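Local atomic coordinates of sensor protein DivL (Caulobacter crescentus, PDB entry 4Q20), a protein that is required for cell division and growth and phosphorylates the response regulator CtrA, acting as a membrane-bound sensor kinase of the two-component type. Residues 95-109 and 221-233. Residues are numbered along the deposited sequence; the frame is centred on the assembly and turned at random.
Sequences DVLDMAQIDAGEMAL and LGLALVKALVELH
D95 lies against the start of helix 222-232: its CB touches the CB of L221 at 3.8 Å, and OD1 of its carboxylate lies 3.4 Å from CD2 of L225. That oxygen is hydrogen-bonded to H162 of helix 153-170, so a polar link borders the apolar seam. One residue on, CG1 of V96 meets CD1 of L221, the two side chains crossing at about a right angle. D98 adds its CB against CD1 of L225, while its OD2 is hydrogen-bonded to NE2 of Q158. M99 bends at chi2 and chi3, and its thioether slides past L225 in the opposite direction; SD lies 3.7 Å from L225 CD1, and CE ends 3.9 Å from A228 CB. I102, a turn further on, touches both L225 CD1 and L229 CD2 with CD1, and sets CG2 beside the methyl of A228. L225 is a knob in the hole formed by D95, D98, M99 and I102: with CG anti to the backbone N (chi1 -158°) and a bend at chi2, CD1 goes to M99 and I102 and CD2 to D95. The helix axes run 38° apart, 10.0 Å at closest approach. Beyond the Schellman motif at G105 the chain carries on toward the C-terminal end of helix 222-232. There SD of M107 packs 3.9 Å from CD2 of L229, and L109 sets CD2 against CD2 of L232. Its other methyl, CD1, sits 3.5 Å above the centre of the H233 ring in a CH-pi contact; ND1 holds that ring to L229 O, and NE2 to D152 N. With no hydrogen bond between the segments, HisKA helix and GHKL domain meet chiefly through aliphatic and thioether side chains, a seam resting on shape and apolar burial that probably imposes no fixed bonding register.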
ATOM      1  N   ASP A  95       0.233   7.138   7.545  1.00 69.04           N
ATOM      2  CA  ASP A  95      -0.725   8.231   7.643  1.00 70.84           C
ATOM      3  C   ASP A  95      -2.151   7.751   7.745  1.00 77.15           C
ATOM      4  O   ASP A  95      -2.883   8.320   8.561  1.00 79.88           O
ATOM      5  CB  ASP A  95      -0.629   9.178   6.445  1.00 73.97           C
ATOM      6  CG  ASP A  95       0.678   9.943   6.251  1.00 89.89           C
ATOM      7  OD1 ASP A  95       1.565   9.866   7.157  1.00 89.57           O
ATOM      8  OD2 ASP A  95       0.860  10.543   5.149  1.00101.80           O
ATOM      9  N   VAL A  96      -2.551   6.715   6.940  1.00 72.15           N
ATOM     10  CA  VAL A  96      -3.905   6.170   6.967  1.00 73.85           C
ATOM     11  C   VAL A  96      -4.179   5.528   8.329  1.00 76.35           C
ATOM     12  O   VAL A  96      -5.246   5.749   8.887  1.00 77.98           O
ATOM     13  CB  VAL A  96      -4.310   5.231   5.793  1.00 79.49           C
ATOM     14  CG1 VAL A  96      -4.428   5.964   4.474  1.00 78.24           C
ATOM     15  CG2 VAL A  96      -3.444   3.994   5.657  1.00 79.81           C
ATOM     16  N   LEU A  97      -3.210   4.787   8.868  1.00 72.35           N
ATOM     17  CA  LEU A  97      -3.316   4.139  10.175  1.00 74.44           C
ATOM     18  C   LEU A  97      -3.349   5.156  11.335  1.00 79.92           C
ATOM     19  O   LEU A  97      -4.144   5.003  12.260  1.00 83.15           O
ATOM     20  CB  LEU A  97      -2.150   3.162  10.413  1.00 73.76           C
ATOM     21  CG  LEU A  97      -2.055   1.899   9.582  1.00 78.27           C
ATOM     22  CD1 LEU A  97      -0.772   1.126   9.960  1.00 76.60           C
ATOM     23  CD2 LEU A  97      -3.281   1.027   9.789  1.00 82.09           C
ATOM     24  N   ASP A  98      -2.483   6.174  11.300  1.00 73.71           N
ATOM     25  CA  ASP A  98      -2.413   7.191  12.349  1.00 73.54           C
ATOM     26  C   ASP A  98      -3.658   8.094  12.345  1.00 76.55           C
ATOM     27  O   ASP A  98      -4.179   8.414  13.415  1.00 77.71           O
ATOM     28  CB  ASP A  98      -1.118   8.000  12.223  1.00 74.60           C
ATOM     29  CG  ASP A  98       0.137   7.205  12.595  1.00 89.81           C
ATOM     30  OD1 ASP A  98       0.011   6.161  13.288  1.00 94.70           O
ATOM     31  OD2 ASP A  98       1.238   7.634  12.227  1.00 94.89           O
ATOM     32  N   MET A  99      -4.165   8.449  11.157  1.00 71.47           N
ATOM     33  CA  MET A  99      -5.384   9.226  11.005  1.00 73.39           C
ATOM     34  C   MET A  99      -6.619   8.473  11.559  1.00 77.98           C
ATOM     35  O   MET A  99      -7.465   9.104  12.201  1.00 80.02           O
ATOM     36  CB  MET A  99      -5.608   9.593   9.535  1.00 76.04           C
ATOM     37  CG  MET A  99      -6.314  10.923   9.353  1.00 82.49           C
ATOM     38  SD  MET A  99      -5.408  12.393   9.988  1.00 86.44           S
ATOM     39  CE  MET A  99      -6.549  12.930  11.190  1.00 86.08           C
ATOM     40  N   ALA A 100      -6.705   7.138  11.357  1.00 72.64           N
ATOM     41  CA  ALA A 100      -7.816   6.307  11.858  1.00 74.52           C
ATOM     42  C   ALA A 100      -7.782   6.243  13.396  1.00 81.05           C
ATOM     43  O   ALA A 100      -8.830   6.359  14.037  1.00 84.02           O
ATOM     44  CB  ALA A 100      -7.744   4.908  11.264  1.00 74.06           C
ATOM     45  N   GLN A 101      -6.567   6.126  13.974  1.00 76.46           N
ATOM     46  CA  GLN A 101      -6.293   6.109  15.417  1.00 77.92           C
ATOM     47  C   GLN A 101      -6.746   7.442  16.077  1.00 82.52           C
ATOM     48  O   GLN A 101      -7.379   7.427  17.139  1.00 84.27           O
ATOM     49  CB  GLN A 101      -4.788   5.879  15.619  1.00 77.10           C
ATOM     50  CG  GLN A 101      -4.395   5.133  16.889  1.00 94.36           C
ATOM     51  CD  GLN A 101      -2.922   5.308  17.204  1.00108.49           C
ATOM     52  OE1 GLN A 101      -2.053   5.128  16.343  1.00106.86           O
ATOM     53  NE2 GLN A 101      -2.607   5.666  18.444  1.00 91.98           N
ATOM     54  N   ILE A 102      -6.446   8.580  15.417  1.00 77.62           N
ATOM     55  CA  ILE A 102      -6.813   9.931  15.835  1.00 79.49           C
ATOM     56  C   ILE A 102      -8.356  10.107  15.749  1.00 89.54           C
ATOM     57  O   ILE A 102      -8.960  10.656  16.683  1.00 94.31           O
ATOM     58  CB  ILE A 102      -6.029  10.994  14.988  1.00 80.31           C
ATOM     59  CG1 ILE A 102      -4.593  11.185  15.529  1.00 78.47           C
ATOM     60  CG2 ILE A 102      -6.745  12.348  14.955  1.00 82.54           C
ATOM     61  CD1 ILE A 102      -3.541  11.721  14.503  1.00 71.33           C
ATOM     62  N   ASP A 103      -8.981   9.626  14.645  1.00 85.33           N
ATOM     63  CA  ASP A 103     -10.431   9.710  14.403  1.00 87.87           C
ATOM     64  C   ASP A 103     -11.237   8.884  15.439  1.00 95.36           C
ATOM     65  O   ASP A 103     -12.332   9.291  15.840  1.00 99.00           O
ATOM     66  CB  ASP A 103     -10.767   9.262  12.965  1.00 88.02           C
ATOM     67  CG  ASP A 103     -10.357  10.234  11.853  1.00 92.36           C
ATOM     68  OD1 ASP A 103     -10.047  11.410  12.164  1.00 91.84           O
ATOM     69  OD2 ASP A 103     -10.351   9.820  10.675  1.00 98.33           O
ATOM     70  N   ALA A 104     -10.671   7.756  15.893  1.00 89.93           N
ATOM     71  CA  ALA A 104     -11.258   6.893  16.913  1.00 92.04           C
ATOM     72  C   ALA A 104     -11.016   7.451  18.334  1.00100.19           C
ATOM     73  O   ALA A 104     -11.598   6.940  19.294  1.00103.74           O
ATOM     74  CB  ALA A 104     -10.674   5.497  16.798  1.00 90.57           C
ATOM     75  N   GLY A 105     -10.169   8.485  18.448  1.00 95.42           N
ATOM     76  CA  GLY A 105      -9.789   9.101  19.718  1.00 96.21           C
ATOM     77  C   GLY A 105      -8.882   8.197  20.529  1.00101.39           C
ATOM     78  O   GLY A 105      -8.835   8.306  21.755  1.00103.43           O
ATOM     79  N   GLU A 106      -8.149   7.300  19.836  1.00 97.31           N
ATOM     80  CA  GLU A 106      -7.242   6.303  20.409  1.00 96.83           C
ATOM     81  C   GLU A 106      -5.770   6.761  20.415  1.00 97.93           C
ATOM     82  O   GLU A 106      -4.895   5.979  20.786  1.00 96.92           O
ATOM     83  CB  GLU A 106      -7.360   4.980  19.639  1.00 97.82           C
ATOM     84  CG  GLU A 106      -8.675   4.236  19.822  1.00114.88           C
ATOM     85  CD  GLU A 106      -8.916   3.093  18.850  1.00141.47           C
ATOM     86  OE1 GLU A 106      -8.123   2.927  17.890  1.00140.45           O
ATOM     87  OE2 GLU A 106      -9.932   2.384  19.030  1.00137.52           O
ATOM     88  N   MET A 107      -5.480   8.005  20.016  1.00 93.33           N
ATOM     89  CA  MET A 107      -4.096   8.437  20.071  1.00 90.66           C
ATOM     90  C   MET A 107      -3.885   9.396  21.210  1.00 99.15           C
ATOM     91  O   MET A 107      -4.353  10.537  21.170  1.00100.20           O
ATOM     92  CB  MET A 107      -3.594   9.049  18.772  1.00 89.69           C
ATOM     93  CG  MET A 107      -2.097   9.229  18.797  1.00 90.90           C
ATOM     94  SD  MET A 107      -1.418   9.988  17.341  1.00 92.29           S
ATOM     95  CE  MET A 107      -1.695   8.682  16.103  1.00 86.69           C
ATOM     96  N   ALA A 108      -3.174   8.912  22.232  1.00 98.21           N
ATOM     97  CA  ALA A 108      -2.792   9.671  23.410  1.00100.68           C
ATOM     98  C   ALA A 108      -1.301   9.951  23.325  1.00104.19           C
ATOM     99  O   ALA A 108      -0.520   9.052  22.979  1.00102.07           O
ATOM    100  CB  ALA A 108      -3.139   8.902  24.677  1.00104.26           C
ATOM    101  N   LEU A 109      -0.917  11.212  23.566  1.00101.09           N
ATOM    102  CA  LEU A 109       0.484  11.627  23.493  1.00101.01           C
ATOM    103  C   LEU A 109       1.247  11.259  24.772  1.00109.84           C
ATOM    104  O   LEU A 109       0.679  11.266  25.866  1.00112.41           O
ATOM    105  CB  LEU A 109       0.629  13.147  23.216  1.00 98.02           C
ATOM    106  CG  LEU A 109      -0.164  13.785  22.070  1.00 98.00           C
ATOM    107  CD1 LEU A 109       0.053  15.284  22.050  1.00 97.00           C
ATOM    108  CD2 LEU A 109       0.208  13.194  20.714  1.00 97.26           C
ATOM    109  N   LEU A 221      -2.752  12.471   3.227  1.00 88.58           N
ATOM    110  CA  LEU A 221      -3.147  12.683   4.631  1.00 83.91           C
ATOM    111  C   LEU A 221      -2.038  13.373   5.456  1.00 83.53           C
ATOM    112  O   LEU A 221      -2.282  13.780   6.596  1.00 82.18           O
ATOM    113  CB  LEU A 221      -3.545  11.363   5.289  1.00 83.53           C
ATOM    114  CG  LEU A 221      -4.871  10.767   4.851  1.00 87.57           C
ATOM    115  CD1 LEU A 221      -5.017   9.391   5.370  1.00 87.94           C
ATOM    116  CD2 LEU A 221      -6.043  11.604   5.319  1.00 86.84           C
ATOM    117  N   GLY A 222      -0.870  13.556   4.839  1.00 78.04           N
ATOM    118  CA  GLY A 222       0.279  14.209   5.443  1.00 76.90           C
ATOM    119  C   GLY A 222       0.015  15.517   6.169  1.00 80.90           C
ATOM    120  O   GLY A 222       0.399  15.654   7.334  1.00 79.80           O
ATOM    121  N   LEU A 223      -0.629  16.498   5.494  1.00 77.61           N
ATOM    122  CA  LEU A 223      -0.871  17.816   6.091  1.00 75.38           C
ATOM    123  C   LEU A 223      -2.040  17.807   7.071  1.00 75.01           C
ATOM    124  O   LEU A 223      -2.031  18.595   8.007  1.00 74.92           O
ATOM    125  CB  LEU A 223      -1.048  18.903   5.025  1.00 76.29           C
ATOM    126  CG  LEU A 223       0.221  19.238   4.193  1.00 82.83           C
ATOM    127  CD1 LEU A 223      -0.094  20.199   3.113  1.00 84.52           C
ATOM    128  CD2 LEU A 223       1.336  19.805   5.052  1.00 84.92           C
ATOM    129  N   ALA A 224      -3.003  16.904   6.899  1.00 70.12           N
ATOM    130  CA  ALA A 224      -4.131  16.742   7.818  1.00 68.93           C
ATOM    131  C   ALA A 224      -3.634  16.154   9.119  1.00 70.21           C
ATOM    132  O   ALA A 224      -4.122  16.536  10.175  1.00 70.24           O
ATOM    133  CB  ALA A 224      -5.215  15.860   7.214  1.00 70.49           C
ATOM    134  N   LEU A 225      -2.607  15.310   9.034  1.00 65.98           N
ATOM    135  CA  LEU A 225      -1.913  14.648  10.145  1.00 66.93           C
ATOM    136  C   LEU A 225      -1.083  15.660  10.921  1.00 70.14           C
ATOM    137  O   LEU A 225      -1.169  15.686  12.141  1.00 72.30           O
ATOM    138  CB  LEU A 225      -1.032  13.498   9.616  1.00 68.44           C
ATOM    139  CG  LEU A 225      -0.659  12.415  10.587  1.00 75.21           C
ATOM    140  CD1 LEU A 225      -1.911  11.688  11.138  1.00 77.16           C
ATOM    141  CD2 LEU A 225       0.249  11.430   9.920  1.00 77.94           C
ATOM    142  N   VAL A 226      -0.337  16.526  10.228  1.00 65.03           N
ATOM    143  CA  VAL A 226       0.421  17.640  10.821  1.00 64.23           C
ATOM    144  C   VAL A 226      -0.525  18.483  11.696  1.00 66.06           C
ATOM    145  O   VAL A 226      -0.237  18.711  12.869  1.00 66.30           O
ATOM    146  CB  VAL A 226       1.092  18.504   9.703  1.00 67.61           C
ATOM    147  CG1 VAL A 226       1.517  19.875  10.215  1.00 66.60           C
ATOM    148  CG2 VAL A 226       2.273  17.776   9.061  1.00 68.40           C
ATOM    149  N   LYS A 227      -1.664  18.911  11.125  1.00 62.21           N
ATOM    150  CA  LYS A 227      -2.675  19.710  11.812  1.00 60.96           C
ATOM    151  C   LYS A 227      -3.210  18.990  13.043  1.00 67.84           C
ATOM    152  O   LYS A 227      -3.238  19.595  14.108  1.00 69.58           O
ATOM    153  CB  LYS A 227      -3.816  20.061  10.866  1.00 63.10           C
ATOM    154  CG  LYS A 227      -4.848  20.975  11.524  1.00 76.19           C
ATOM    155  CD  LYS A 227      -5.869  21.475  10.573  1.00 73.96           C
ATOM    156  CE  LYS A 227      -7.096  21.935  11.308  1.00 77.93           C
ATOM    157  NZ  LYS A 227      -7.984  22.702  10.401  1.00 97.39           N
ATOM    158  N   ALA A 228      -3.589  17.698  12.907  1.00 64.39           N
ATOM    159  CA  ALA A 228      -4.155  16.871  13.972  1.00 64.71           C
ATOM    160  C   ALA A 228      -3.150  16.615  15.104  1.00 69.17           C
ATOM    161  O   ALA A 228      -3.534  16.647  16.273  1.00 71.49           O
ATOM    162  CB  ALA A 228      -4.671  15.545  13.406  1.00 65.46           C
ATOM    163  N   LEU A 229      -1.884  16.386  14.767  1.00 64.46           N
ATOM    164  CA  LEU A 229      -0.826  16.135  15.760  1.00 66.02           C
ATOM    165  C   LEU A 229      -0.474  17.397  16.542  1.00 71.50           C
ATOM    166  O   LEU A 229      -0.344  17.325  17.762  1.00 73.81           O
ATOM    167  CB  LEU A 229       0.435  15.578  15.096  1.00 65.84           C
ATOM    168  CG  LEU A 229       0.370  14.152  14.566  1.00 69.26           C
ATOM    169  CD1 LEU A 229       1.685  13.777  13.866  1.00 69.94           C
ATOM    170  CD2 LEU A 229      -0.019  13.163  15.651  1.00 68.92           C
ATOM    171  N   VAL A 230      -0.350  18.551  15.851  1.00 66.05           N
ATOM    172  CA  VAL A 230      -0.042  19.830  16.481  1.00 67.15           C
ATOM    173  C   VAL A 230      -1.242  20.281  17.334  1.00 71.98           C
ATOM    174  O   VAL A 230      -1.047  20.819  18.427  1.00 74.68           O
ATOM    175  CB  VAL A 230       0.386  20.884  15.430  1.00 70.55           C
ATOM    176  CG1 VAL A 230       0.480  22.272  16.029  1.00 71.73           C
ATOM    177  CG2 VAL A 230       1.710  20.490  14.782  1.00 70.65           C
ATOM    178  N   GLU A 231      -2.469  20.017  16.875  1.00 66.29           N
ATOM    179  CA  GLU A 231      -3.673  20.394  17.618  1.00 65.44           C
ATOM    180  C   GLU A 231      -3.855  19.529  18.858  1.00 71.94           C
ATOM    181  O   GLU A 231      -4.459  19.993  19.824  1.00 73.00           O
ATOM    182  CB  GLU A 231      -4.911  20.359  16.739  1.00 65.09           C
ATOM    183  CG  GLU A 231      -4.909  21.517  15.776  1.00 76.84           C
ATOM    184  CD  GLU A 231      -6.197  21.826  15.050  1.00102.56           C
ATOM    185  OE1 GLU A 231      -7.138  21.005  15.114  1.00 98.16           O
ATOM    186  OE2 GLU A 231      -6.267  22.917  14.435  1.00 98.87           O
ATOM    187  N   LEU A 232      -3.299  18.300  18.850  1.00 70.50           N
ATOM    188  CA  LEU A 232      -3.310  17.367  19.982  1.00 73.05           C
ATOM    189  C   LEU A 232      -2.361  17.867  21.075  1.00 78.01           C
ATOM    190  O   LEU A 232      -2.542  17.529  22.243  1.00 80.11           O
ATOM    191  CB  LEU A 232      -2.869  15.989  19.478  1.00 73.95           C
ATOM    192  CG  LEU A 232      -3.650  14.718  19.892  1.00 81.02           C
ATOM    193  CD1 LEU A 232      -5.169  14.903  19.812  1.00 79.47           C
ATOM    194  CD2 LEU A 232      -3.228  13.536  19.023  1.00 84.47           C
ATOM    195  N   HIS A 233      -1.343  18.675  20.684  1.00 73.71           N
ATOM    196  CA  HIS A 233      -0.357  19.303  21.571  1.00 75.49           C
ATOM    197  C   HIS A 233      -0.860  20.662  22.121  1.00 80.92           C
ATOM    198  O   HIS A 233      -0.096  21.377  22.759  1.00 81.77           O
ATOM    199  CB  HIS A 233       0.960  19.517  20.817  1.00 75.12           C
ATOM    200  CG  HIS A 233       1.806  18.283  20.701  1.00 79.78           C
ATOM    201  ND1 HIS A 233       1.798  17.508  19.552  1.00 79.73           N
ATOM    202  CD2 HIS A 233       2.702  17.764  21.568  1.00 83.80           C
ATOM    203  CE1 HIS A 233       2.650  16.526  19.776  1.00 80.51           C
ATOM    204  NE2 HIS A 233       3.219  16.641  20.973  1.00 83.79           N
TER